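Side-chain contacts in Serine/threonine-protein kinase Tel1 (PDB 6SKY), which probably acts as a DNA damage sensor, phosphorylating serine and threonine residues of proteins with ATP to activate checkpoint signalling after genotoxic stress: residues T2740-T2743 with R2744-A2748; G2543-F2546 with L2547-S2551. All blocks are in the same frame, centred on the assembly; numbering follows the deposited sequence.

Contact 1: residues T2740-T2743 with R2744-A2748; sequences TNYT and RTTAA
Thr-2746 stands against Tyr-2742 one turn earlier in helix 2732-2755. Its OG1 lies over the centre of one face of the phenol ring, 3.9 Å above the ring plane. The proton of that hydroxyl goes to the Tyr-2742 backbone O, with OG1 2.7 Å from O. The Thr-2746 N also gives its hydrogen to this O, so two donors of one residue grip it from opposite faces of the carbonyl plane. OG1 sits beside the backbone N (chi1 -54°), and this turns it back toward the preceding turn. This is the buried, close-packed side. Val-2775 and Met-2808 touch Thr-2746, Phe-2725 meets the Tyr-2742 ring edge-to-face, and the phenol OH is bonded to Ile-2804 O.

Thr-2745 repeats the double grip on a more open flank. Its OG1 is 2.7 Å and its N 3.0 Å from Asn-2741 O, again from opposite faces. Here OG1 lies between the backbone N and the carbonyl carbon (chi1 49°). Val-2775 N adds a weak bond to this hydroxyl. A valine here has no hydroxyl and would probably leave Asn-2741 O with the backbone bond alone and Val-2775 N without its weak acceptor.

The looser side is that of Arg-2744. Its extended chain runs alongside Thr-2740, whose CG2 lies over one face of the guanidinium, offset toward its rim, with CG2 3.7 Å from Arg-2744 NE. NH1 makes a long, weak ion pair with Asp-1926. Thr-2740 OG1 is hydrogen-bonded to Phe-2736 O, one turn earlier.

The chemistry implies that threonine hydroxyls pair with the helix's own carbonyls. Thr-2740, Thr-2743, Thr-2745 and Thr-2746 all do so, which is consistent with polar side chains lying in a mostly buried part of helix 2732-2755.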
ATOM      1  N   THR A2740      17.581 -23.132 -13.770  1.00 27.96           N
ATOM      2  CA  THR A2740      16.823 -22.357 -12.794  1.00 27.96           C
ATOM      3  C   THR A2740      17.464 -22.407 -11.415  1.00 27.96           C
ATOM      4  O   THR A2740      17.487 -21.399 -10.706  1.00 27.96           O
ATOM      5  CB  THR A2740      15.389 -22.856 -12.733  1.00 27.96           C
ATOM      6  OG1 THR A2740      14.825 -22.798 -14.040  1.00 27.96           O
ATOM      7  CG2 THR A2740      14.577 -21.993 -11.834  1.00 27.96           C
ATOM      8  N   ASN A2741      17.977 -23.569 -11.007  1.00 23.98           N
ATOM      9  CA  ASN A2741      18.690 -23.659  -9.736  1.00 23.98           C
ATOM     10  C   ASN A2741      19.888 -22.730  -9.704  1.00 23.98           C
ATOM     11  O   ASN A2741      20.138 -22.059  -8.698  1.00 23.98           O
ATOM     12  CB  ASN A2741      19.156 -25.084  -9.483  1.00 23.98           C
ATOM     13  CG  ASN A2741      18.061 -25.978  -9.011  1.00 23.98           C
ATOM     14  OD1 ASN A2741      16.967 -25.528  -8.707  1.00 23.98           O
ATOM     15  ND2 ASN A2741      18.351 -27.261  -8.931  1.00 23.98           N
ATOM     16  N   TYR A2742      20.663 -22.710 -10.782  1.00 37.14           N
ATOM     17  CA  TYR A2742      21.801 -21.804 -10.869  1.00 37.14           C
ATOM     18  C   TYR A2742      21.374 -20.354 -10.692  1.00 37.14           C
ATOM     19  O   TYR A2742      21.956 -19.619  -9.887  1.00 37.14           O
ATOM     20  CB  TYR A2742      22.499 -22.009 -12.206  1.00 37.14           C
ATOM     21  CG  TYR A2742      23.532 -20.981 -12.561  1.00 37.14           C
ATOM     22  CD1 TYR A2742      23.214 -19.915 -13.365  1.00 37.14           C
ATOM     23  CD2 TYR A2742      24.824 -21.090 -12.116  1.00 37.14           C
ATOM     24  CE1 TYR A2742      24.129 -18.989 -13.691  1.00 37.14           C
ATOM     25  CE2 TYR A2742      25.746 -20.165 -12.445  1.00 37.14           C
ATOM     26  CZ  TYR A2742      25.392 -19.116 -13.237  1.00 37.14           C
ATOM     27  OH  TYR A2742      26.316 -18.173 -13.578  1.00 37.14           O
ATOM     28  N   THR A2743      20.359 -19.922 -11.440  1.00 37.14           N
ATOM     29  CA  THR A2743      19.943 -18.524 -11.369  1.00 37.14           C
ATOM     30  C   THR A2743      19.426 -18.159  -9.983  1.00 37.14           C
ATOM     31  O   THR A2743      19.737 -17.084  -9.461  1.00 37.14           O
ATOM     32  CB  THR A2743      18.881 -18.239 -12.420  1.00 37.14           C
ATOM     33  OG1 THR A2743      19.294 -18.778 -13.674  1.00 37.14           O
ATOM     34  CG2 THR A2743      18.703 -16.778 -12.586  1.00 37.14           C
ATOM     35  N   ARG A2744      18.660 -19.047  -9.357  1.00 23.26           N
ATOM     36  CA  ARG A2744      18.102 -18.741  -8.047  1.00 23.26           C
ATOM     37  C   ARG A2744      19.167 -18.682  -6.965  1.00 23.26           C
ATOM     38  O   ARG A2744      19.141 -17.786  -6.117  1.00 23.26           O
ATOM     39  CB  ARG A2744      17.055 -19.772  -7.675  1.00 23.26           C
ATOM     40  CG  ARG A2744      15.731 -19.563  -8.308  1.00 23.26           C
ATOM     41  CD  ARG A2744      14.855 -20.715  -7.983  1.00 23.26           C
ATOM     42  NE  ARG A2744      13.524 -20.562  -8.535  1.00 23.26           N
ATOM     43  CZ  ARG A2744      12.587 -21.491  -8.442  1.00 23.26           C
ATOM     44  NH1 ARG A2744      11.394 -21.285  -8.960  1.00 23.26           N
ATOM     45  NH2 ARG A2744      12.849 -22.629  -7.830  1.00 23.26           N
ATOM     46  N   THR A2745      20.090 -19.642  -6.939  1.00 19.52           N
ATOM     47  CA  THR A2745      21.128 -19.592  -5.919  1.00 19.52           C
ATOM     48  C   THR A2745      22.066 -18.417  -6.130  1.00 19.52           C
ATOM     49  O   THR A2745      22.526 -17.819  -5.151  1.00 19.52           O
ATOM     50  CB  THR A2745      21.899 -20.900  -5.885  1.00 19.52           C
ATOM     51  OG1 THR A2745      22.289 -21.255  -7.205  1.00 19.52           O
ATOM     52  CG2 THR A2745      21.036 -21.981  -5.348  1.00 19.52           C
ATOM     53  N   THR A2746      22.323 -18.036  -7.381  1.00 17.15           N
ATOM     54  CA  THR A2746      23.122 -16.843  -7.631  1.00 17.15           C
ATOM     55  C   THR A2746      22.420 -15.590  -7.137  1.00 17.15           C
ATOM     56  O   THR A2746      23.051 -14.720  -6.540  1.00 17.15           O
ATOM     57  CB  THR A2746      23.433 -16.740  -9.115  1.00 17.15           C
ATOM     58  OG1 THR A2746      24.030 -17.960  -9.542  1.00 17.15           O
ATOM     59  CG2 THR A2746      24.389 -15.635  -9.381  1.00 17.15           C
ATOM     60  N   ALA A2747      21.111 -15.486  -7.356  1.00 20.17           N
ATOM     61  CA  ALA A2747      20.371 -14.324  -6.880  1.00 20.17           C
ATOM     62  C   ALA A2747      20.393 -14.231  -5.361  1.00 20.17           C
ATOM     63  O   ALA A2747      20.613 -13.153  -4.792  1.00 20.17           O
ATOM     64  CB  ALA A2747      18.939 -14.382  -7.388  1.00 20.17           C
ATOM     65  N   ALA A2748      20.153 -15.353  -4.683  1.00 14.16           N
ATOM     66  CA  ALA A2748      20.128 -15.336  -3.226  1.00 14.16           C
ATOM     67  C   ALA A2748      21.481 -14.950  -2.653  1.00 14.16           C
ATOM     68  O   ALA A2748      21.565 -14.120  -1.743  1.00 14.16           O
ATOM     69  CB  ALA A2748      19.683 -16.688  -2.688  1.00 14.16           C
TER

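Contact 2: residues G2543-F2546 with L2547-S2551; sequences GQNF and LSTMS
Two hydroxyls of 2547-2551 bond back to carbonyls of 2543-2546: Thr-2549 to Asn-2545 and Ser-2548 to the turn before it. Thr-2549 OG1 donates to Asn-2545 O at 2.6 Å, and the Thr-2549 N reaches the same O from the other face of the carbonyl plane. Ser-2548 OG lies 2.8 Å from Gln-2544 O and 2.8 Å from Asn-2545 O. Its single proton can serve either one. It is placed there by a chi1 of 46°, which sets OG between the backbone N and the carbonyl carbon.

The backbone bonds are those of a regular alpha-helix. Leu-2547 N, Ser-2548 N and Met-2550 N bond to the O atoms of Gly-2543, Gln-2544 and Phe-2546.

Apolar contacts gather on the buried face. The bent chain of Met-2550 brings CE obliquely to the Phe-2546 ring, 3.4 Å from CE1. Leu-2547 also touches the ring, with its CG 4.3 Å from Phe-2546 CD2. Tyr-2517 and Phe-2579 both meet the Phe-2546 ring edge-to-face.

This is an amphipathic helix. It lies in the connection between strands 2534-2536 and 2576-2585, neighbours in the six-stranded antiparallel sheet of the kinase amino-terminal lobe, and packs between strand 2576-2585 and helix 2507-2522.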
ATOM      1  N   GLY A2543      52.330 -39.662   8.237  1.00 61.04           N
ATOM      2  CA  GLY A2543      51.241 -40.391   7.613  1.00 61.04           C
ATOM      3  C   GLY A2543      50.921 -41.698   8.311  1.00 61.04           C
ATOM      4  O   GLY A2543      49.753 -42.039   8.511  1.00 61.04           O
ATOM      5  N   GLN A2544      51.951 -42.448   8.703  1.00 60.74           N
ATOM      6  CA  GLN A2544      51.695 -43.741   9.323  1.00 60.74           C
ATOM      7  C   GLN A2544      51.191 -43.578  10.749  1.00 60.74           C
ATOM      8  O   GLN A2544      50.296 -44.313  11.185  1.00 60.74           O
ATOM      9  CB  GLN A2544      52.949 -44.607   9.289  1.00 60.74           C
ATOM     10  CG  GLN A2544      52.694 -46.021   9.756  1.00 60.74           C
ATOM     11  CD  GLN A2544      51.465 -46.630   9.106  1.00 60.74           C
ATOM     12  OE1 GLN A2544      50.489 -46.953   9.779  1.00 60.74           O
ATOM     13  NE2 GLN A2544      51.509 -46.791   7.791  1.00 60.74           N
ATOM     14  N   ASN A2545      51.749 -42.620  11.493  1.00 57.72           N
ATOM     15  CA  ASN A2545      51.198 -42.310  12.808  1.00 57.72           C
ATOM     16  C   ASN A2545      49.738 -41.891  12.700  1.00 57.72           C
ATOM     17  O   ASN A2545      48.901 -42.305  13.512  1.00 57.72           O
ATOM     18  CB  ASN A2545      52.024 -41.215  13.474  1.00 57.72           C
ATOM     19  CG  ASN A2545      51.568 -40.924  14.879  1.00 57.72           C
ATOM     20  OD1 ASN A2545      50.963 -41.769  15.530  1.00 57.72           O
ATOM     21  ND2 ASN A2545      51.857 -39.721  15.358  1.00 57.72           N
ATOM     22  N   PHE A2546      49.413 -41.090  11.682  1.00 54.30           N
ATOM     23  CA  PHE A2546      48.041 -40.660  11.455  1.00 54.30           C
ATOM     24  C   PHE A2546      47.126 -41.846  11.196  1.00 54.30           C
ATOM     25  O   PHE A2546      46.061 -41.964  11.809  1.00 54.30           O
ATOM     26  CB  PHE A2546      48.014 -39.682  10.283  1.00 54.30           C
ATOM     27  CG  PHE A2546      46.641 -39.354   9.791  1.00 54.30           C
ATOM     28  CD1 PHE A2546      45.878 -38.399  10.422  1.00 54.30           C
ATOM     29  CD2 PHE A2546      46.122 -39.987   8.684  1.00 54.30           C
ATOM     30  CE1 PHE A2546      44.631 -38.096   9.974  1.00 54.30           C
ATOM     31  CE2 PHE A2546      44.872 -39.688   8.236  1.00 54.30           C
ATOM     32  CZ  PHE A2546      44.124 -38.741   8.884  1.00 54.30           C
ATOM     33  N   LEU A2547      47.525 -42.738  10.292  1.00 57.22           N
ATOM     34  CA  LEU A2547      46.663 -43.865   9.949  1.00 57.22           C
ATOM     35  C   LEU A2547      46.471 -44.806  11.129  1.00 57.22           C
ATOM     36  O   LEU A2547      45.357 -45.286  11.373  1.00 57.22           O
ATOM     37  CB  LEU A2547      47.234 -44.616   8.755  1.00 57.22           C
ATOM     38  CG  LEU A2547      46.907 -43.981   7.413  1.00 57.22           C
ATOM     39  CD1 LEU A2547      47.633 -44.710   6.328  1.00 57.22           C
ATOM     40  CD2 LEU A2547      45.419 -44.035   7.180  1.00 57.22           C
ATOM     41  N   SER A2548      47.538 -45.076  11.881  1.00 57.87           N
ATOM     42  CA  SER A2548      47.406 -45.935  13.052  1.00 57.87           C
ATOM     43  C   SER A2548      46.478 -45.314  14.086  1.00 57.87           C
ATOM     44  O   SER A2548      45.537 -45.964  14.563  1.00 57.87           O
ATOM     45  CB  SER A2548      48.781 -46.208  13.650  1.00 57.87           C
ATOM     46  OG  SER A2548      49.527 -45.012  13.733  1.00 57.87           O
ATOM     47  N   THR A2549      46.720 -44.046  14.441  1.00 56.28           N
ATOM     48  CA  THR A2549      45.885 -43.390  15.441  1.00 56.28           C
ATOM     49  C   THR A2549      44.437 -43.330  15.000  1.00 56.28           C
ATOM     50  O   THR A2549      43.523 -43.441  15.823  1.00 56.28           O
ATOM     51  CB  THR A2549      46.394 -41.984  15.712  1.00 56.28           C
ATOM     52  OG1 THR A2549      47.821 -42.005  15.809  1.00 56.28           O
ATOM     53  CG2 THR A2549      45.812 -41.462  17.004  1.00 56.28           C
ATOM     54  N   MET A2550      44.200 -43.153  13.704  1.00 57.26           N
ATOM     55  CA  MET A2550      42.830 -43.066  13.236  1.00 57.26           C
ATOM     56  C   MET A2550      42.155 -44.427  13.222  1.00 57.26           C
ATOM     57  O   MET A2550      40.934 -44.512  13.381  1.00 57.26           O
ATOM     58  CB  MET A2550      42.796 -42.435  11.853  1.00 57.26           C
ATOM     59  CG  MET A2550      41.492 -41.760  11.556  1.00 57.26           C
ATOM     60  SD  MET A2550      41.193 -40.377  12.655  1.00 57.26           S
ATOM     61  CE  MET A2550      42.706 -39.477  12.408  1.00 57.26           C
ATOM     62  N   SER A2551      42.921 -45.501  13.036  1.00 60.02           N
ATOM     63  CA  SER A2551      42.332 -46.830  13.156  1.00 60.02           C
ATOM     64  C   SER A2551      41.990 -47.152  14.604  1.00 60.02           C
ATOM     65  O   SER A2551      40.953 -47.761  14.880  1.00 60.02           O
ATOM     66  CB  SER A2551      43.281 -47.879  12.589  1.00 60.02           C
ATOM     67  OG  SER A2551      44.561 -47.757  13.175  1.00 60.02           O
TER

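Contacts 1 and 2 share one chemistry, with serine or threonine hydroxyls bonded to carbonyls of the preceding turn, but they serve different parts of the kinase. Their centres are 42 Å apart, and their nearest atoms are about 32 Å apart. The centre of contact 1 is about 14 Å from the centre of the chain, and that of contact 2 about 40 Å. Neither touches the nucleotide or the magnesium ion. Each packs on a strand of a sheet that carries or leads to residues of the site. Contact 2 packs on the sheet whose strand 2604-2611 carries Leu-2608 and Lys-2610 of the nucleotide pocket. Contact 1 packs on strand 2775-2777, which leads to Ile-2778 of that pocket and the magnesium ligand Asp-2779.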